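Local coordinates for 70 kDa protein (Xanthomonas sp., PDB 4B2N) that cleaves the polymer chains of natural rubber oxidatively and processively, as a dioxygenase that carries two covalently bound c-type hemes, at residues A93-G98 / N340-S345; D263-T268 / E471-P476; E424-D429 / G639-T644. One frame throughout, in Å; residues are numbered along the deposited sequence.

Contact 1. Residues A93-G98 / N340-S345; sequences ASATRG and NNFLIS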
loop_
_atom_site.group_PDB
_atom_site.type_symbol
_atom_site.label_atom_id
_atom_site.label_comp_id
_atom_site.label_asym_id
_atom_site.label_seq_id
_atom_site.Cartn_x
_atom_site.Cartn_y
_atom_site.Cartn_z
ATOM N N ALA A 93 6.157 -7.318 -22.285
ATOM C CA ALA A 93 5.484 -6.193 -22.975
ATOM C C ALA A 93 4.432 -5.632 -22.021
ATOM O O ALA A 93 4.251 -4.429 -21.899
ATOM C CB ALA A 93 4.753 -6.739 -24.188
ATOM N N SER A 94 3.714 -6.558 -21.344
ATOM C CA SER A 94 2.708 -6.139 -20.348
ATOM C C SER A 94 3.343 -5.292 -19.228
ATOM O O SER A 94 2.853 -4.204 -18.888
ATOM C CB SER A 94 1.925 -7.345 -19.809
ATOM O OG SER A 94 1.013 -6.896 -18.799
ATOM N N ALA A 95 4.449 -5.773 -18.687
ATOM C CA ALA A 95 5.137 -5.074 -17.601
ATOM C C ALA A 95 5.662 -3.704 -18.089
ATOM O O ALA A 95 5.542 -2.694 -17.342
ATOM C CB ALA A 95 6.272 -5.968 -17.024
ATOM N N THR A 96 6.061 -3.593 -19.378
ATOM C CA THR A 96 6.484 -2.304 -19.898
ATOM C C THR A 96 5.291 -1.379 -19.930
ATOM O O THR A 96 5.435 -0.186 -19.628
ATOM C CB THR A 96 7.124 -2.440 -21.306
ATOM O OG1 THR A 96 8.385 -3.088 -21.108
ATOM C CG2 THR A 96 7.406 -1.103 -21.912
ATOM N N ARG A 97 4.136 -1.877 -20.426
ATOM C CA ARG A 97 2.938 -1.028 -20.487
ATOM C C ARG A 97 2.526 -0.606 -19.082
ATOM O O ARG A 97 2.099 0.537 -18.876
ATOM C CB ARG A 97 1.742 -1.712 -21.144
ATOM C CG ARG A 97 1.992 -2.028 -22.600
ATOM C CD ARG A 97 0.726 -2.527 -23.301
ATOM N NE ARG A 97 0.338 -3.845 -22.790
ATOM C CZ ARG A 97 0.664 -5.022 -23.284
ATOM N NH1 ARG A 97 1.478 -5.137 -24.325
ATOM N NH2 ARG A 97 0.177 -6.102 -22.694
ATOM N N GLY A 98 2.672 -1.516 -18.148
ATOM C CA GLY A 98 2.332 -1.235 -16.719
ATOM C C GLY A 98 3.163 0.011 -16.278
ATOM O O GLY A 98 2.639 0.923 -15.611
ATOM N N ASN A 340 -0.297 -4.531 -12.858
ATOM C CA ASN A 340 -0.086 -5.689 -12.009
ATOM C C ASN A 340 1.112 -6.537 -12.473
ATOM O O ASN A 340 1.922 -6.972 -11.669
ATOM C CB ASN A 340 -1.342 -6.553 -11.934
ATOM C CG ASN A 340 -1.138 -7.745 -11.072
ATOM O OD1 ASN A 340 -1.139 -8.890 -11.576
ATOM N ND2 ASN A 340 -0.868 -7.505 -9.793
ATOM N N ASN A 341 1.160 -6.819 -13.763
ATOM C CA ASN A 341 2.338 -7.447 -14.322
ATOM C C ASN A 341 3.638 -6.660 -14.160
ATOM O O ASN A 341 4.628 -7.253 -13.911
ATOM C CB ASN A 341 2.130 -7.799 -15.766
ATOM C CG ASN A 341 1.175 -8.955 -15.928
ATOM O OD1 ASN A 341 1.068 -9.834 -15.028
ATOM N ND2 ASN A 341 0.423 -8.939 -17.012
ATOM N N PHE A 342 3.644 -5.334 -14.327
ATOM C CA PHE A 342 4.839 -4.606 -13.980
ATOM C C PHE A 342 5.182 -4.883 -12.483
ATOM O O PHE A 342 6.328 -5.190 -12.149
ATOM C CB PHE A 342 4.644 -3.085 -14.224
ATOM C CG PHE A 342 5.826 -2.268 -13.788
ATOM C CD1 PHE A 342 7.113 -2.580 -14.270
ATOM C CD2 PHE A 342 5.644 -1.191 -12.932
ATOM C CE1 PHE A 342 8.198 -1.803 -13.844
ATOM C CE2 PHE A 342 6.702 -0.380 -12.543
ATOM C CZ PHE A 342 7.986 -0.728 -12.984
ATOM N N LEU A 343 4.207 -4.741 -11.581
ATOM C CA LEU A 343 4.502 -4.969 -10.116
ATOM C C LEU A 343 5.089 -6.349 -9.869
ATOM O O LEU A 343 6.044 -6.517 -9.086
ATOM C CB LEU A 343 3.199 -4.805 -9.280
ATOM C CG LEU A 343 2.472 -3.461 -9.529
ATOM C CD1 LEU A 343 1.319 -3.280 -8.543
ATOM C CD2 LEU A 343 3.487 -2.344 -9.255
ATOM N N ILE A 344 4.546 -7.361 -10.541
ATOM C CA ILE A 344 5.081 -8.758 -10.337
ATOM C C ILE A 344 6.476 -8.848 -10.979
ATOM O O ILE A 344 7.244 -9.721 -10.627
ATOM C CB ILE A 344 4.207 -9.778 -11.089
ATOM C CG1 ILE A 344 2.842 -9.927 -10.449
ATOM C CG2 ILE A 344 4.838 -11.149 -11.129
ATOM C CD1 ILE A 344 1.975 -10.674 -11.490
ATOM N N SER A 345 6.830 -7.939 -11.890
ATOM C CA SER A 345 8.148 -8.069 -12.581
ATOM C C SER A 345 9.231 -7.477 -11.714
ATOM O O SER A 345 10.399 -7.614 -12.047
ATOM C CB SER A 345 8.123 -7.336 -13.951
ATOM O OG SER A 345 8.202 -5.933 -13.729
#

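Contact 2. Residues D263-T268 / E471-P476; sequences DMETLT and ELRRVP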
loop_
_atom_site.group_PDB
_atom_site.type_symbol
_atom_site.label_atom_id
_atom_site.label_comp_id
_atom_site.label_asym_id
_atom_site.label_seq_id
_atom_site.Cartn_x
_atom_site.Cartn_y
_atom_site.Cartn_z
ATOM N N ASP A 263 -22.393 2.373 -7.665
ATOM C CA ASP A 263 -23.138 1.144 -7.823
ATOM C C ASP A 263 -22.098 0.006 -7.820
ATOM O O ASP A 263 -21.074 0.038 -8.526
ATOM C CB ASP A 263 -23.893 1.247 -9.169
ATOM C CG ASP A 263 -24.724 0.006 -9.474
ATOM O OD1 ASP A 263 -24.145 -1.098 -9.517
ATOM O OD2 ASP A 263 -25.970 0.102 -9.694
ATOM N N MET A 264 -22.310 -0.975 -6.977
ATOM C CA MET A 264 -21.316 -1.984 -6.767
ATOM C C MET A 264 -21.309 -3.079 -7.828
ATOM O O MET A 264 -20.477 -3.952 -7.758
ATOM C CB MET A 264 -21.609 -2.617 -5.419
ATOM C CG MET A 264 -21.403 -1.552 -4.329
ATOM S SD MET A 264 -19.653 -1.261 -3.952
ATOM C CE MET A 264 -19.263 -2.837 -3.131
ATOM N N GLU A 265 -22.238 -2.993 -8.798
ATOM C CA GLU A 265 -22.270 -3.912 -9.920
ATOM C C GLU A 265 -21.788 -3.264 -11.210
ATOM O O GLU A 265 -21.241 -3.951 -12.081
ATOM C CB GLU A 265 -23.677 -4.431 -10.115
ATOM C CG GLU A 265 -24.182 -5.344 -8.990
ATOM C CD GLU A 265 -25.609 -5.729 -9.296
ATOM O OE1 GLU A 265 -26.571 -5.017 -8.915
ATOM O OE2 GLU A 265 -25.788 -6.729 -9.990
ATOM N N THR A 266 -21.992 -1.946 -11.349
ATOM C CA THR A 266 -21.735 -1.300 -12.623
ATOM C C THR A 266 -20.665 -0.199 -12.539
ATOM O O THR A 266 -20.109 0.162 -13.546
ATOM C CB THR A 266 -23.009 -0.647 -13.186
ATOM O OG1 THR A 266 -23.325 0.525 -12.412
ATOM C CG2 THR A 266 -24.176 -1.670 -13.146
ATOM N N LEU A 267 -20.367 0.281 -11.326
ATOM C CA LEU A 267 -19.488 1.401 -11.105
ATOM C C LEU A 267 -20.072 2.742 -11.569
ATOM O O LEU A 267 -19.337 3.722 -11.628
ATOM C CB LEU A 267 -18.022 1.145 -11.638
ATOM C CG LEU A 267 -17.364 -0.190 -11.218
ATOM C CD1 LEU A 267 -15.903 -0.223 -11.802
ATOM C CD2 LEU A 267 -17.421 -0.339 -9.720
ATOM N N THR A 268 -21.384 2.801 -11.825
ATOM C CA THR A 268 -22.078 4.051 -11.972
ATOM C C THR A 268 -21.957 4.889 -10.674
ATOM O O THR A 268 -22.040 4.374 -9.551
ATOM C CB THR A 268 -23.585 3.813 -12.226
ATOM O OG1 THR A 268 -23.748 2.948 -13.356
ATOM C CG2 THR A 268 -24.284 5.100 -12.476
ATOM N N GLU A 471 -30.904 2.744 -8.202
ATOM C CA GLU A 471 -31.781 2.824 -7.006
ATOM C C GLU A 471 -32.652 1.597 -6.822
ATOM O O GLU A 471 -32.895 1.171 -5.703
ATOM C CB GLU A 471 -32.584 4.156 -6.927
ATOM C CG GLU A 471 -33.632 4.237 -5.788
ATOM C CD GLU A 471 -34.583 5.475 -5.943
ATOM O OE1 GLU A 471 -34.063 6.519 -6.452
ATOM O OE2 GLU A 471 -35.824 5.401 -5.622
ATOM N N LEU A 472 -33.153 1.038 -7.901
ATOM C CA LEU A 472 -33.986 -0.116 -7.816
ATOM C C LEU A 472 -33.175 -1.229 -7.178
ATOM O O LEU A 472 -33.601 -1.898 -6.227
ATOM C CB LEU A 472 -34.511 -0.489 -9.261
ATOM C CG LEU A 472 -35.298 -1.838 -9.413
ATOM C CD1 LEU A 472 -35.998 -1.976 -10.758
ATOM C CD2 LEU A 472 -34.400 -3.057 -9.175
ATOM N N ARG A 473 -31.989 -1.439 -7.694
ATOM C CA ARG A 473 -31.169 -2.603 -7.270
ATOM C C ARG A 473 -30.624 -2.494 -5.846
ATOM O O ARG A 473 -30.336 -3.549 -5.203
ATOM C CB ARG A 473 -29.947 -2.777 -8.210
ATOM C CG ARG A 473 -30.327 -3.333 -9.605
ATOM C CD ARG A 473 -29.110 -3.440 -10.530
ATOM N NE ARG A 473 -28.304 -2.222 -10.724
ATOM C CZ ARG A 473 -28.384 -1.442 -11.805
ATOM N NH1 ARG A 473 -29.317 -1.690 -12.722
ATOM N NH2 ARG A 473 -27.540 -0.430 -11.975
ATOM N N ARG A 474 -30.372 -1.264 -5.397
ATOM C CA ARG A 474 -29.859 -1.054 -3.982
ATOM C C ARG A 474 -30.655 -1.796 -2.895
ATOM O O ARG A 474 -30.096 -2.349 -1.898
ATOM C CB ARG A 474 -29.789 0.458 -3.632
ATOM C CG ARG A 474 -28.702 1.184 -4.397
ATOM C CD ARG A 474 -27.296 0.802 -3.898
ATOM N NE ARG A 474 -26.388 1.832 -4.403
ATOM C CZ ARG A 474 -25.125 1.937 -4.075
ATOM N NH1 ARG A 474 -24.584 1.037 -3.281
ATOM N NH2 ARG A 474 -24.441 2.991 -4.521
ATOM N N VAL A 475 -31.985 -1.802 -3.033
ATOM C CA VAL A 475 -32.827 -2.332 -1.943
ATOM C C VAL A 475 -32.637 -3.869 -1.793
ATOM O O VAL A 475 -32.265 -4.348 -0.727
ATOM C CB VAL A 475 -34.309 -1.925 -2.157
ATOM C CG1 VAL A 475 -35.153 -2.511 -1.043
ATOM C CG2 VAL A 475 -34.464 -0.406 -2.177
ATOM N N PRO A 476 -32.857 -4.658 -2.881
ATOM C CA PRO A 476 -32.666 -6.095 -2.704
ATOM C C PRO A 476 -31.215 -6.400 -2.470
ATOM O O PRO A 476 -30.939 -7.380 -1.840
ATOM C CB PRO A 476 -33.066 -6.733 -4.059
ATOM C CG PRO A 476 -33.116 -5.586 -5.013
ATOM C CD PRO A 476 -33.475 -4.389 -4.186
HETATM O O HOH W 1 -26.515 -2.438 -8.743
#

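Contact 3. Residues E424-D429 / G639-T644; sequences ETIRTD and GGHDFT. With HEC (heme c), chain D.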
loop_
_atom_site.group_PDB
_atom_site.type_symbol
_atom_site.label_atom_id
_atom_site.label_comp_id
_atom_site.label_asym_id
_atom_site.label_seq_id
_atom_site.Cartn_x
_atom_site.Cartn_y
_atom_site.Cartn_z
ATOM N N GLU A 424 -4.544 -12.646 17.543
ATOM C CA GLU A 424 -4.277 -13.019 18.957
ATOM C C GLU A 424 -2.793 -13.361 19.090
ATOM O O GLU A 424 -2.237 -13.385 20.220
ATOM C CB GLU A 424 -5.126 -14.251 19.346
ATOM C CG GLU A 424 -6.597 -13.944 19.341
ATOM C CD GLU A 424 -7.296 -14.050 17.954
ATOM O OE1 GLU A 424 -6.650 -14.307 16.874
ATOM O OE2 GLU A 424 -8.567 -13.873 17.973
ATOM N N THR A 425 -2.167 -13.729 17.968
ATOM C CA THR A 425 -0.720 -13.911 17.954
ATOM C C THR A 425 0.102 -12.719 17.538
ATOM O O THR A 425 1.001 -12.340 18.268
ATOM C CB THR A 425 -0.167 -15.326 17.493
ATOM O OG1 THR A 425 0.985 -15.218 16.621
ATOM C CG2 THR A 425 -1.122 -16.227 16.999
ATOM N N ILE A 426 -0.277 -12.033 16.434
ATOM C CA ILE A 426 0.521 -10.875 16.038
ATOM C C ILE A 426 0.390 -9.680 16.967
ATOM O O ILE A 426 1.406 -9.055 17.258
ATOM C CB ILE A 426 0.291 -10.472 14.549
ATOM C CG1 ILE A 426 1.174 -9.242 14.145
ATOM C CG2 ILE A 426 -1.197 -10.432 14.211
ATOM C CD1 ILE A 426 2.678 -9.687 14.151
ATOM N N ARG A 427 -0.839 -9.376 17.404
ATOM C CA ARG A 427 -1.133 -8.345 18.428
ATOM C C ARG A 427 -0.606 -6.952 18.077
ATOM O O ARG A 427 -0.359 -6.119 18.975
ATOM C CB ARG A 427 -0.621 -8.783 19.780
ATOM C CG ARG A 427 -1.057 -10.198 20.102
ATOM C CD ARG A 427 -1.298 -10.419 21.596
ATOM N NE ARG A 427 -0.411 -9.617 22.447
ATOM C CZ ARG A 427 0.906 -9.816 22.562
ATOM N NH1 ARG A 427 1.490 -10.776 21.862
ATOM N NH2 ARG A 427 1.629 -9.041 23.355
ATOM N N THR A 428 -0.391 -6.694 16.785
ATOM C CA THR A 428 -0.044 -5.315 16.407
ATOM C C THR A 428 -1.330 -4.520 16.397
ATOM O O THR A 428 -2.436 -5.073 16.608
ATOM C CB THR A 428 0.548 -5.283 15.005
ATOM O OG1 THR A 428 -0.200 -6.200 14.203
ATOM C CG2 THR A 428 2.025 -5.709 15.049
ATOM N N ASP A 429 -1.229 -3.224 16.127
ATOM C CA ASP A 429 -2.410 -2.361 16.229
ATOM C C ASP A 429 -3.582 -2.975 15.498
ATOM O O ASP A 429 -3.501 -3.261 14.272
ATOM C CB ASP A 429 -2.137 -0.961 15.700
ATOM C CG ASP A 429 -3.222 -0.007 16.082
ATOM O OD1 ASP A 429 -4.353 -0.155 15.574
ATOM O OD2 ASP A 429 -2.969 0.858 16.933
ATOM N N GLY A 639 2.932 -1.564 19.345
ATOM C CA GLY A 639 3.077 -2.811 20.175
ATOM C C GLY A 639 2.901 -4.009 19.298
ATOM O O GLY A 639 2.546 -3.879 18.120
ATOM N N GLY A 640 3.110 -5.208 19.844
ATOM C CA GLY A 640 2.884 -6.400 19.022
ATOM C C GLY A 640 4.131 -7.034 18.420
ATOM O O GLY A 640 5.264 -6.554 18.603
ATOM N N HIS A 641 3.945 -8.163 17.731
ATOM C CA HIS A 641 5.063 -8.907 17.221
ATOM C C HIS A 641 6.096 -9.038 18.357
ATOM O O HIS A 641 7.300 -8.929 18.144
ATOM C CB HIS A 641 5.631 -8.132 16.018
ATOM C CG HIS A 641 6.525 -8.946 15.134
ATOM N ND1 HIS A 641 7.811 -9.215 15.438
ATOM C CD2 HIS A 641 6.286 -9.516 13.895
ATOM C CE1 HIS A 641 8.360 -9.900 14.412
ATOM N NE2 HIS A 641 7.420 -10.081 13.488
ATOM N N ASP A 642 5.599 -9.289 19.548
ATOM C CA ASP A 642 6.394 -9.284 20.778
ATOM C C ASP A 642 7.096 -10.567 21.070
ATOM O O ASP A 642 7.951 -10.597 21.992
ATOM C CB ASP A 642 5.479 -9.008 21.976
ATOM C CG ASP A 642 4.948 -7.642 21.967
ATOM O OD1 ASP A 642 5.766 -6.713 22.092
ATOM O OD2 ASP A 642 3.710 -7.465 21.853
ATOM N N PHE A 643 6.750 -11.624 20.335
ATOM C CA PHE A 643 7.445 -12.921 20.480
ATOM C C PHE A 643 8.935 -12.826 20.166
ATOM O O PHE A 643 9.684 -13.695 20.514
ATOM C CB PHE A 643 6.817 -13.975 19.603
ATOM C CG PHE A 643 6.306 -13.427 18.275
ATOM C CD1 PHE A 643 7.200 -13.120 17.233
ATOM C CD2 PHE A 643 4.956 -13.238 18.104
ATOM C CE1 PHE A 643 6.714 -12.579 16.010
ATOM C CE2 PHE A 643 4.442 -12.634 16.892
ATOM C CZ PHE A 643 5.320 -12.371 15.860
ATOM N N THR A 644 9.373 -11.771 19.494
ATOM C CA THR A 644 10.810 -11.551 19.335
ATOM C C THR A 644 11.604 -11.213 20.639
ATOM O O THR A 644 12.836 -11.236 20.662
ATOM C CB THR A 644 11.045 -10.485 18.305
ATOM O OG1 THR A 644 10.373 -9.288 18.717
ATOM C CG2 THR A 644 10.441 -10.917 16.987
HETATM FE FE HEC D . 7.498 -10.913 11.694
HETATM C CHA HEC D . 6.088 -7.961 10.581
HETATM C CHB HEC D . 10.762 -9.786 10.800
HETATM C CHC HEC D . 8.968 -13.583 13.239
HETATM C CHD HEC D . 4.452 -12.448 11.558
HETATM N NA HEC D . 8.238 -9.276 10.762
HETATM C C1A HEC D . 7.526 -8.077 10.512
HETATM C C2A HEC D . 8.411 -7.018 10.031
HETATM C C3A HEC D . 9.780 -7.562 10.086
HETATM C C4A HEC D . 9.637 -8.907 10.604
HETATM C CMA HEC D . 11.037 -6.835 9.660
HETATM C CAA HEC D . 8.018 -5.657 9.463
HETATM C CBA HEC D . 7.676 -6.031 7.974
HETATM C CGA HEC D . 7.016 -4.844 7.255
HETATM O O1A HEC D . 6.720 -3.845 7.962
HETATM O O2A HEC D . 6.797 -4.797 5.990
HETATM N NB HEC D . 9.548 -11.537 11.965
HETATM C C1B HEC D . 10.711 -11.023 11.566
HETATM C C2B HEC D . 11.915 -11.767 11.949
HETATM C C3B HEC D . 11.357 -12.903 12.707
HETATM C C4B HEC D . 9.926 -12.659 12.647
HETATM C CMB HEC D . 13.345 -11.412 11.613
HETATM C CAB HEC D . 12.089 -14.021 13.418
HETATM C CBB HEC D . 12.836 -13.598 14.521
HETATM N NC HEC D . 6.892 -12.700 12.152
HETATM C C1C HEC D . 7.566 -13.669 12.949
HETATM C C2C HEC D . 6.737 -14.780 13.402
HETATM C C3C HEC D . 5.426 -14.451 12.901
HETATM C C4C HEC D . 5.536 -13.128 12.225
HETATM C CMC HEC D . 7.153 -15.999 14.211
HETATM C CAC HEC D . 4.204 -15.291 13.122
HETATM C CBC HEC D . 3.770 -15.728 14.320
HETATM N ND HEC D . 5.687 -10.361 11.107
HETATM C C1D HEC D . 4.542 -11.031 11.170
HETATM C C2D HEC D . 3.320 -10.345 10.773
HETATM C C3D HEC D . 3.790 -9.008 10.495
HETATM C C4D HEC D . 5.222 -9.118 10.753
HETATM C CMD HEC D . 1.913 -10.880 10.702
HETATM C CAD HEC D . 2.965 -7.828 10.032
HETATM C CBD HEC D . 2.659 -7.037 11.314
HETATM C CGD HEC D . 1.868 -5.779 11.043
HETATM O O1D HEC D . 0.804 -5.539 11.629
HETATM O O2D HEC D . 2.335 -5.056 10.188
HETATM O O HOH W 2 3.032 -10.633 19.710
HETATM O O HOH W 3 1.534 -2.374 16.079
#

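Contact 1. Residues A93-G98 / N340-S345
The amide of Asn341 and the ring of Phe342 are the flat groups that meet helix residues 93-98. Ser94 OG lies at the edge of the amide, almost in its plane, and receives a hydrogen bond from Asn341 ND2 at 2.8 Å that is close to straight (171°). The amide's other end, OD1, is taken by Arg84, so both polar atoms are engaged and the amide's rotation is fixed. Ser94 OG has a second partner in Asp338, and its swing to the side opposite the backbone N (chi1 177°) carries it across to the Asn341 amide. Ala95 O comes in obliquely to the Phe342 ring, 3.5 Å from Phe342 CD1, as does the carbonyl carbon of Gly98, while Trp209 packs against the ring edge-to-face.

These side chains sit where helix 88-104 crosses helix 333-345, a worked case of a close crossing allowed by small residues, Ala95 and Gly98. The axes of the two short segments pass 7.1 Å apart at a crossing angle of -105°, nearly perpendicular. At the crossing, Ala95 CA and Phe342 CA are 3.7 Å apart, and Ala95 O comes within 3.3 Å of Phe342 CB. Gly98, lacking a side chain, lets Phe342 CB settle 3.9 Å from its CA. The methyl of Ala95 fits over the backbone of the partner helix, 3.6 Å from Phe342 CA, and also meets the hydroxyl end of Ser345.

That hydroxyl is turned back on its own helix: Ser345 OG donates to Phe342 O at 2.6 Å, in the carbonyl plane and on a lone pair, and Ser345 N shares the same acceptor. Leu343, pointing away from helix 88-104, touches a heme c.

Contact 2. Residues D263-T268 / E471-P476
The loop 263-268, following helix 253-261, runs past residues 471-476 of helix 467-481 with the closest alpha carbons, those of Asp263 and Arg474, 8.0 Å apart, so long side chains must bridge the gap. Arg473 NH2 donates to Asp263 OD2 at 2.8 Å (163°), in the guanidinium plane but well above that of the carboxylate, completing a salt bridge to which NE adds a weak second bond. The same oxygen also bonds Ser470. Glu265 reaches in extended form from another direction, its OE1 lying 3.4 Å from Arg473 CD, and the salt bridge to NE is long. Water 1 sits at the guanidinium edge, accepting from Arg473 NE at 2.7 Å; it lies 2.6 Å from Glu265 OE1, to which it can donate, with Asp263 OD2 a weaker, competing acceptor.

The other oxygen of Asp263, OD1, accepts from Glu265 N at 2.8 Å, an Asx turn, and from Thr266 N at 3.0 Å, which extends it to an Asx motif, so the carboxylate also organises its own loop.

Arg474, bent at chi2, has Asp263 CA over one face of its guanidinium, near the rim, while Glu275 and the carbonyl of Pro259 take its NH1.

Contact 3. Residues E424-D429 / G639-T644
One axial side of a c-type heme is built here, at the heme attached through Cys390 and Cys393, where the loop 639-644 delivers an axial histidine and the segment 424-429 packs against it and bonds its backbone. His641 NE2 binds the iron at 2.0 Å. Its backbone N donates to Ile426 O at 2.7 Å in a practically straight bond (179°), which ties the ligand-bearing loop to the end of helix 423-426. Beyond that end, Arg427 adopts positive phi and the chain turns away.

Ile426 also meets the imidazole directly. With CG1 anti to the backbone N (chi1 -179°), its CD1 meets the ring's edge, 3.6 Å from His641 CD2, and simultaneously touches the porphyrin at 3.5 Å from heme C2D. Phe643 makes a second contact: its CE1 stands over the centre of one imidazole face and lies 3.4 Å from heme C1C, while Thr425 O sits in plane at the phenyl edge. Phe516 meets the histidine ring as well, and this packing, with the iron bond, probably restricts the ring's rotation.

Further along, Thr428 OG1 donates to propionate oxygen O1D of the heme at 2.8 Å, and the CA-H of Thr428 points at Gly639 O, 3.4 Å from Thr428 CA. The bare Gly640 lets the two backbones close up next to Ile426 O. On the outer side Arg427 NH2 forms a salt bridge with Asp642 OD2 at 3.0 Å, the two side chains crossing at about a right angle. Water 2 joins the backbones again, donating to Thr425 O and accepting from Asp642 N.

With His394 holding the same iron, the arrangement is that of a bis-histidine c-type heme site.

Three ways of joining distant parts of one chain appear here at different removes from the cofactors. Contact 3 is itself part of the pocket of the heme attached through Cys390 and Cys393. Contact 1 lies across the chain's centre from it, 35 Å away between centres and about 23 Å between nearest atoms; the side chain of Phe342 is about 9 Å from a bound heme. Contact 2 is more peripheral: its centre is 28 Å from that of the chain, and the side chains of Met264 and Phe301, a residue that binds the other heme, are about 12 Å apart. Its nearest atoms are about 16 Å from contact 1 and about 23 Å from contact 3. Along the sequence contact 2 crosses both others, whereas contact 1 closes before contact 3 opens.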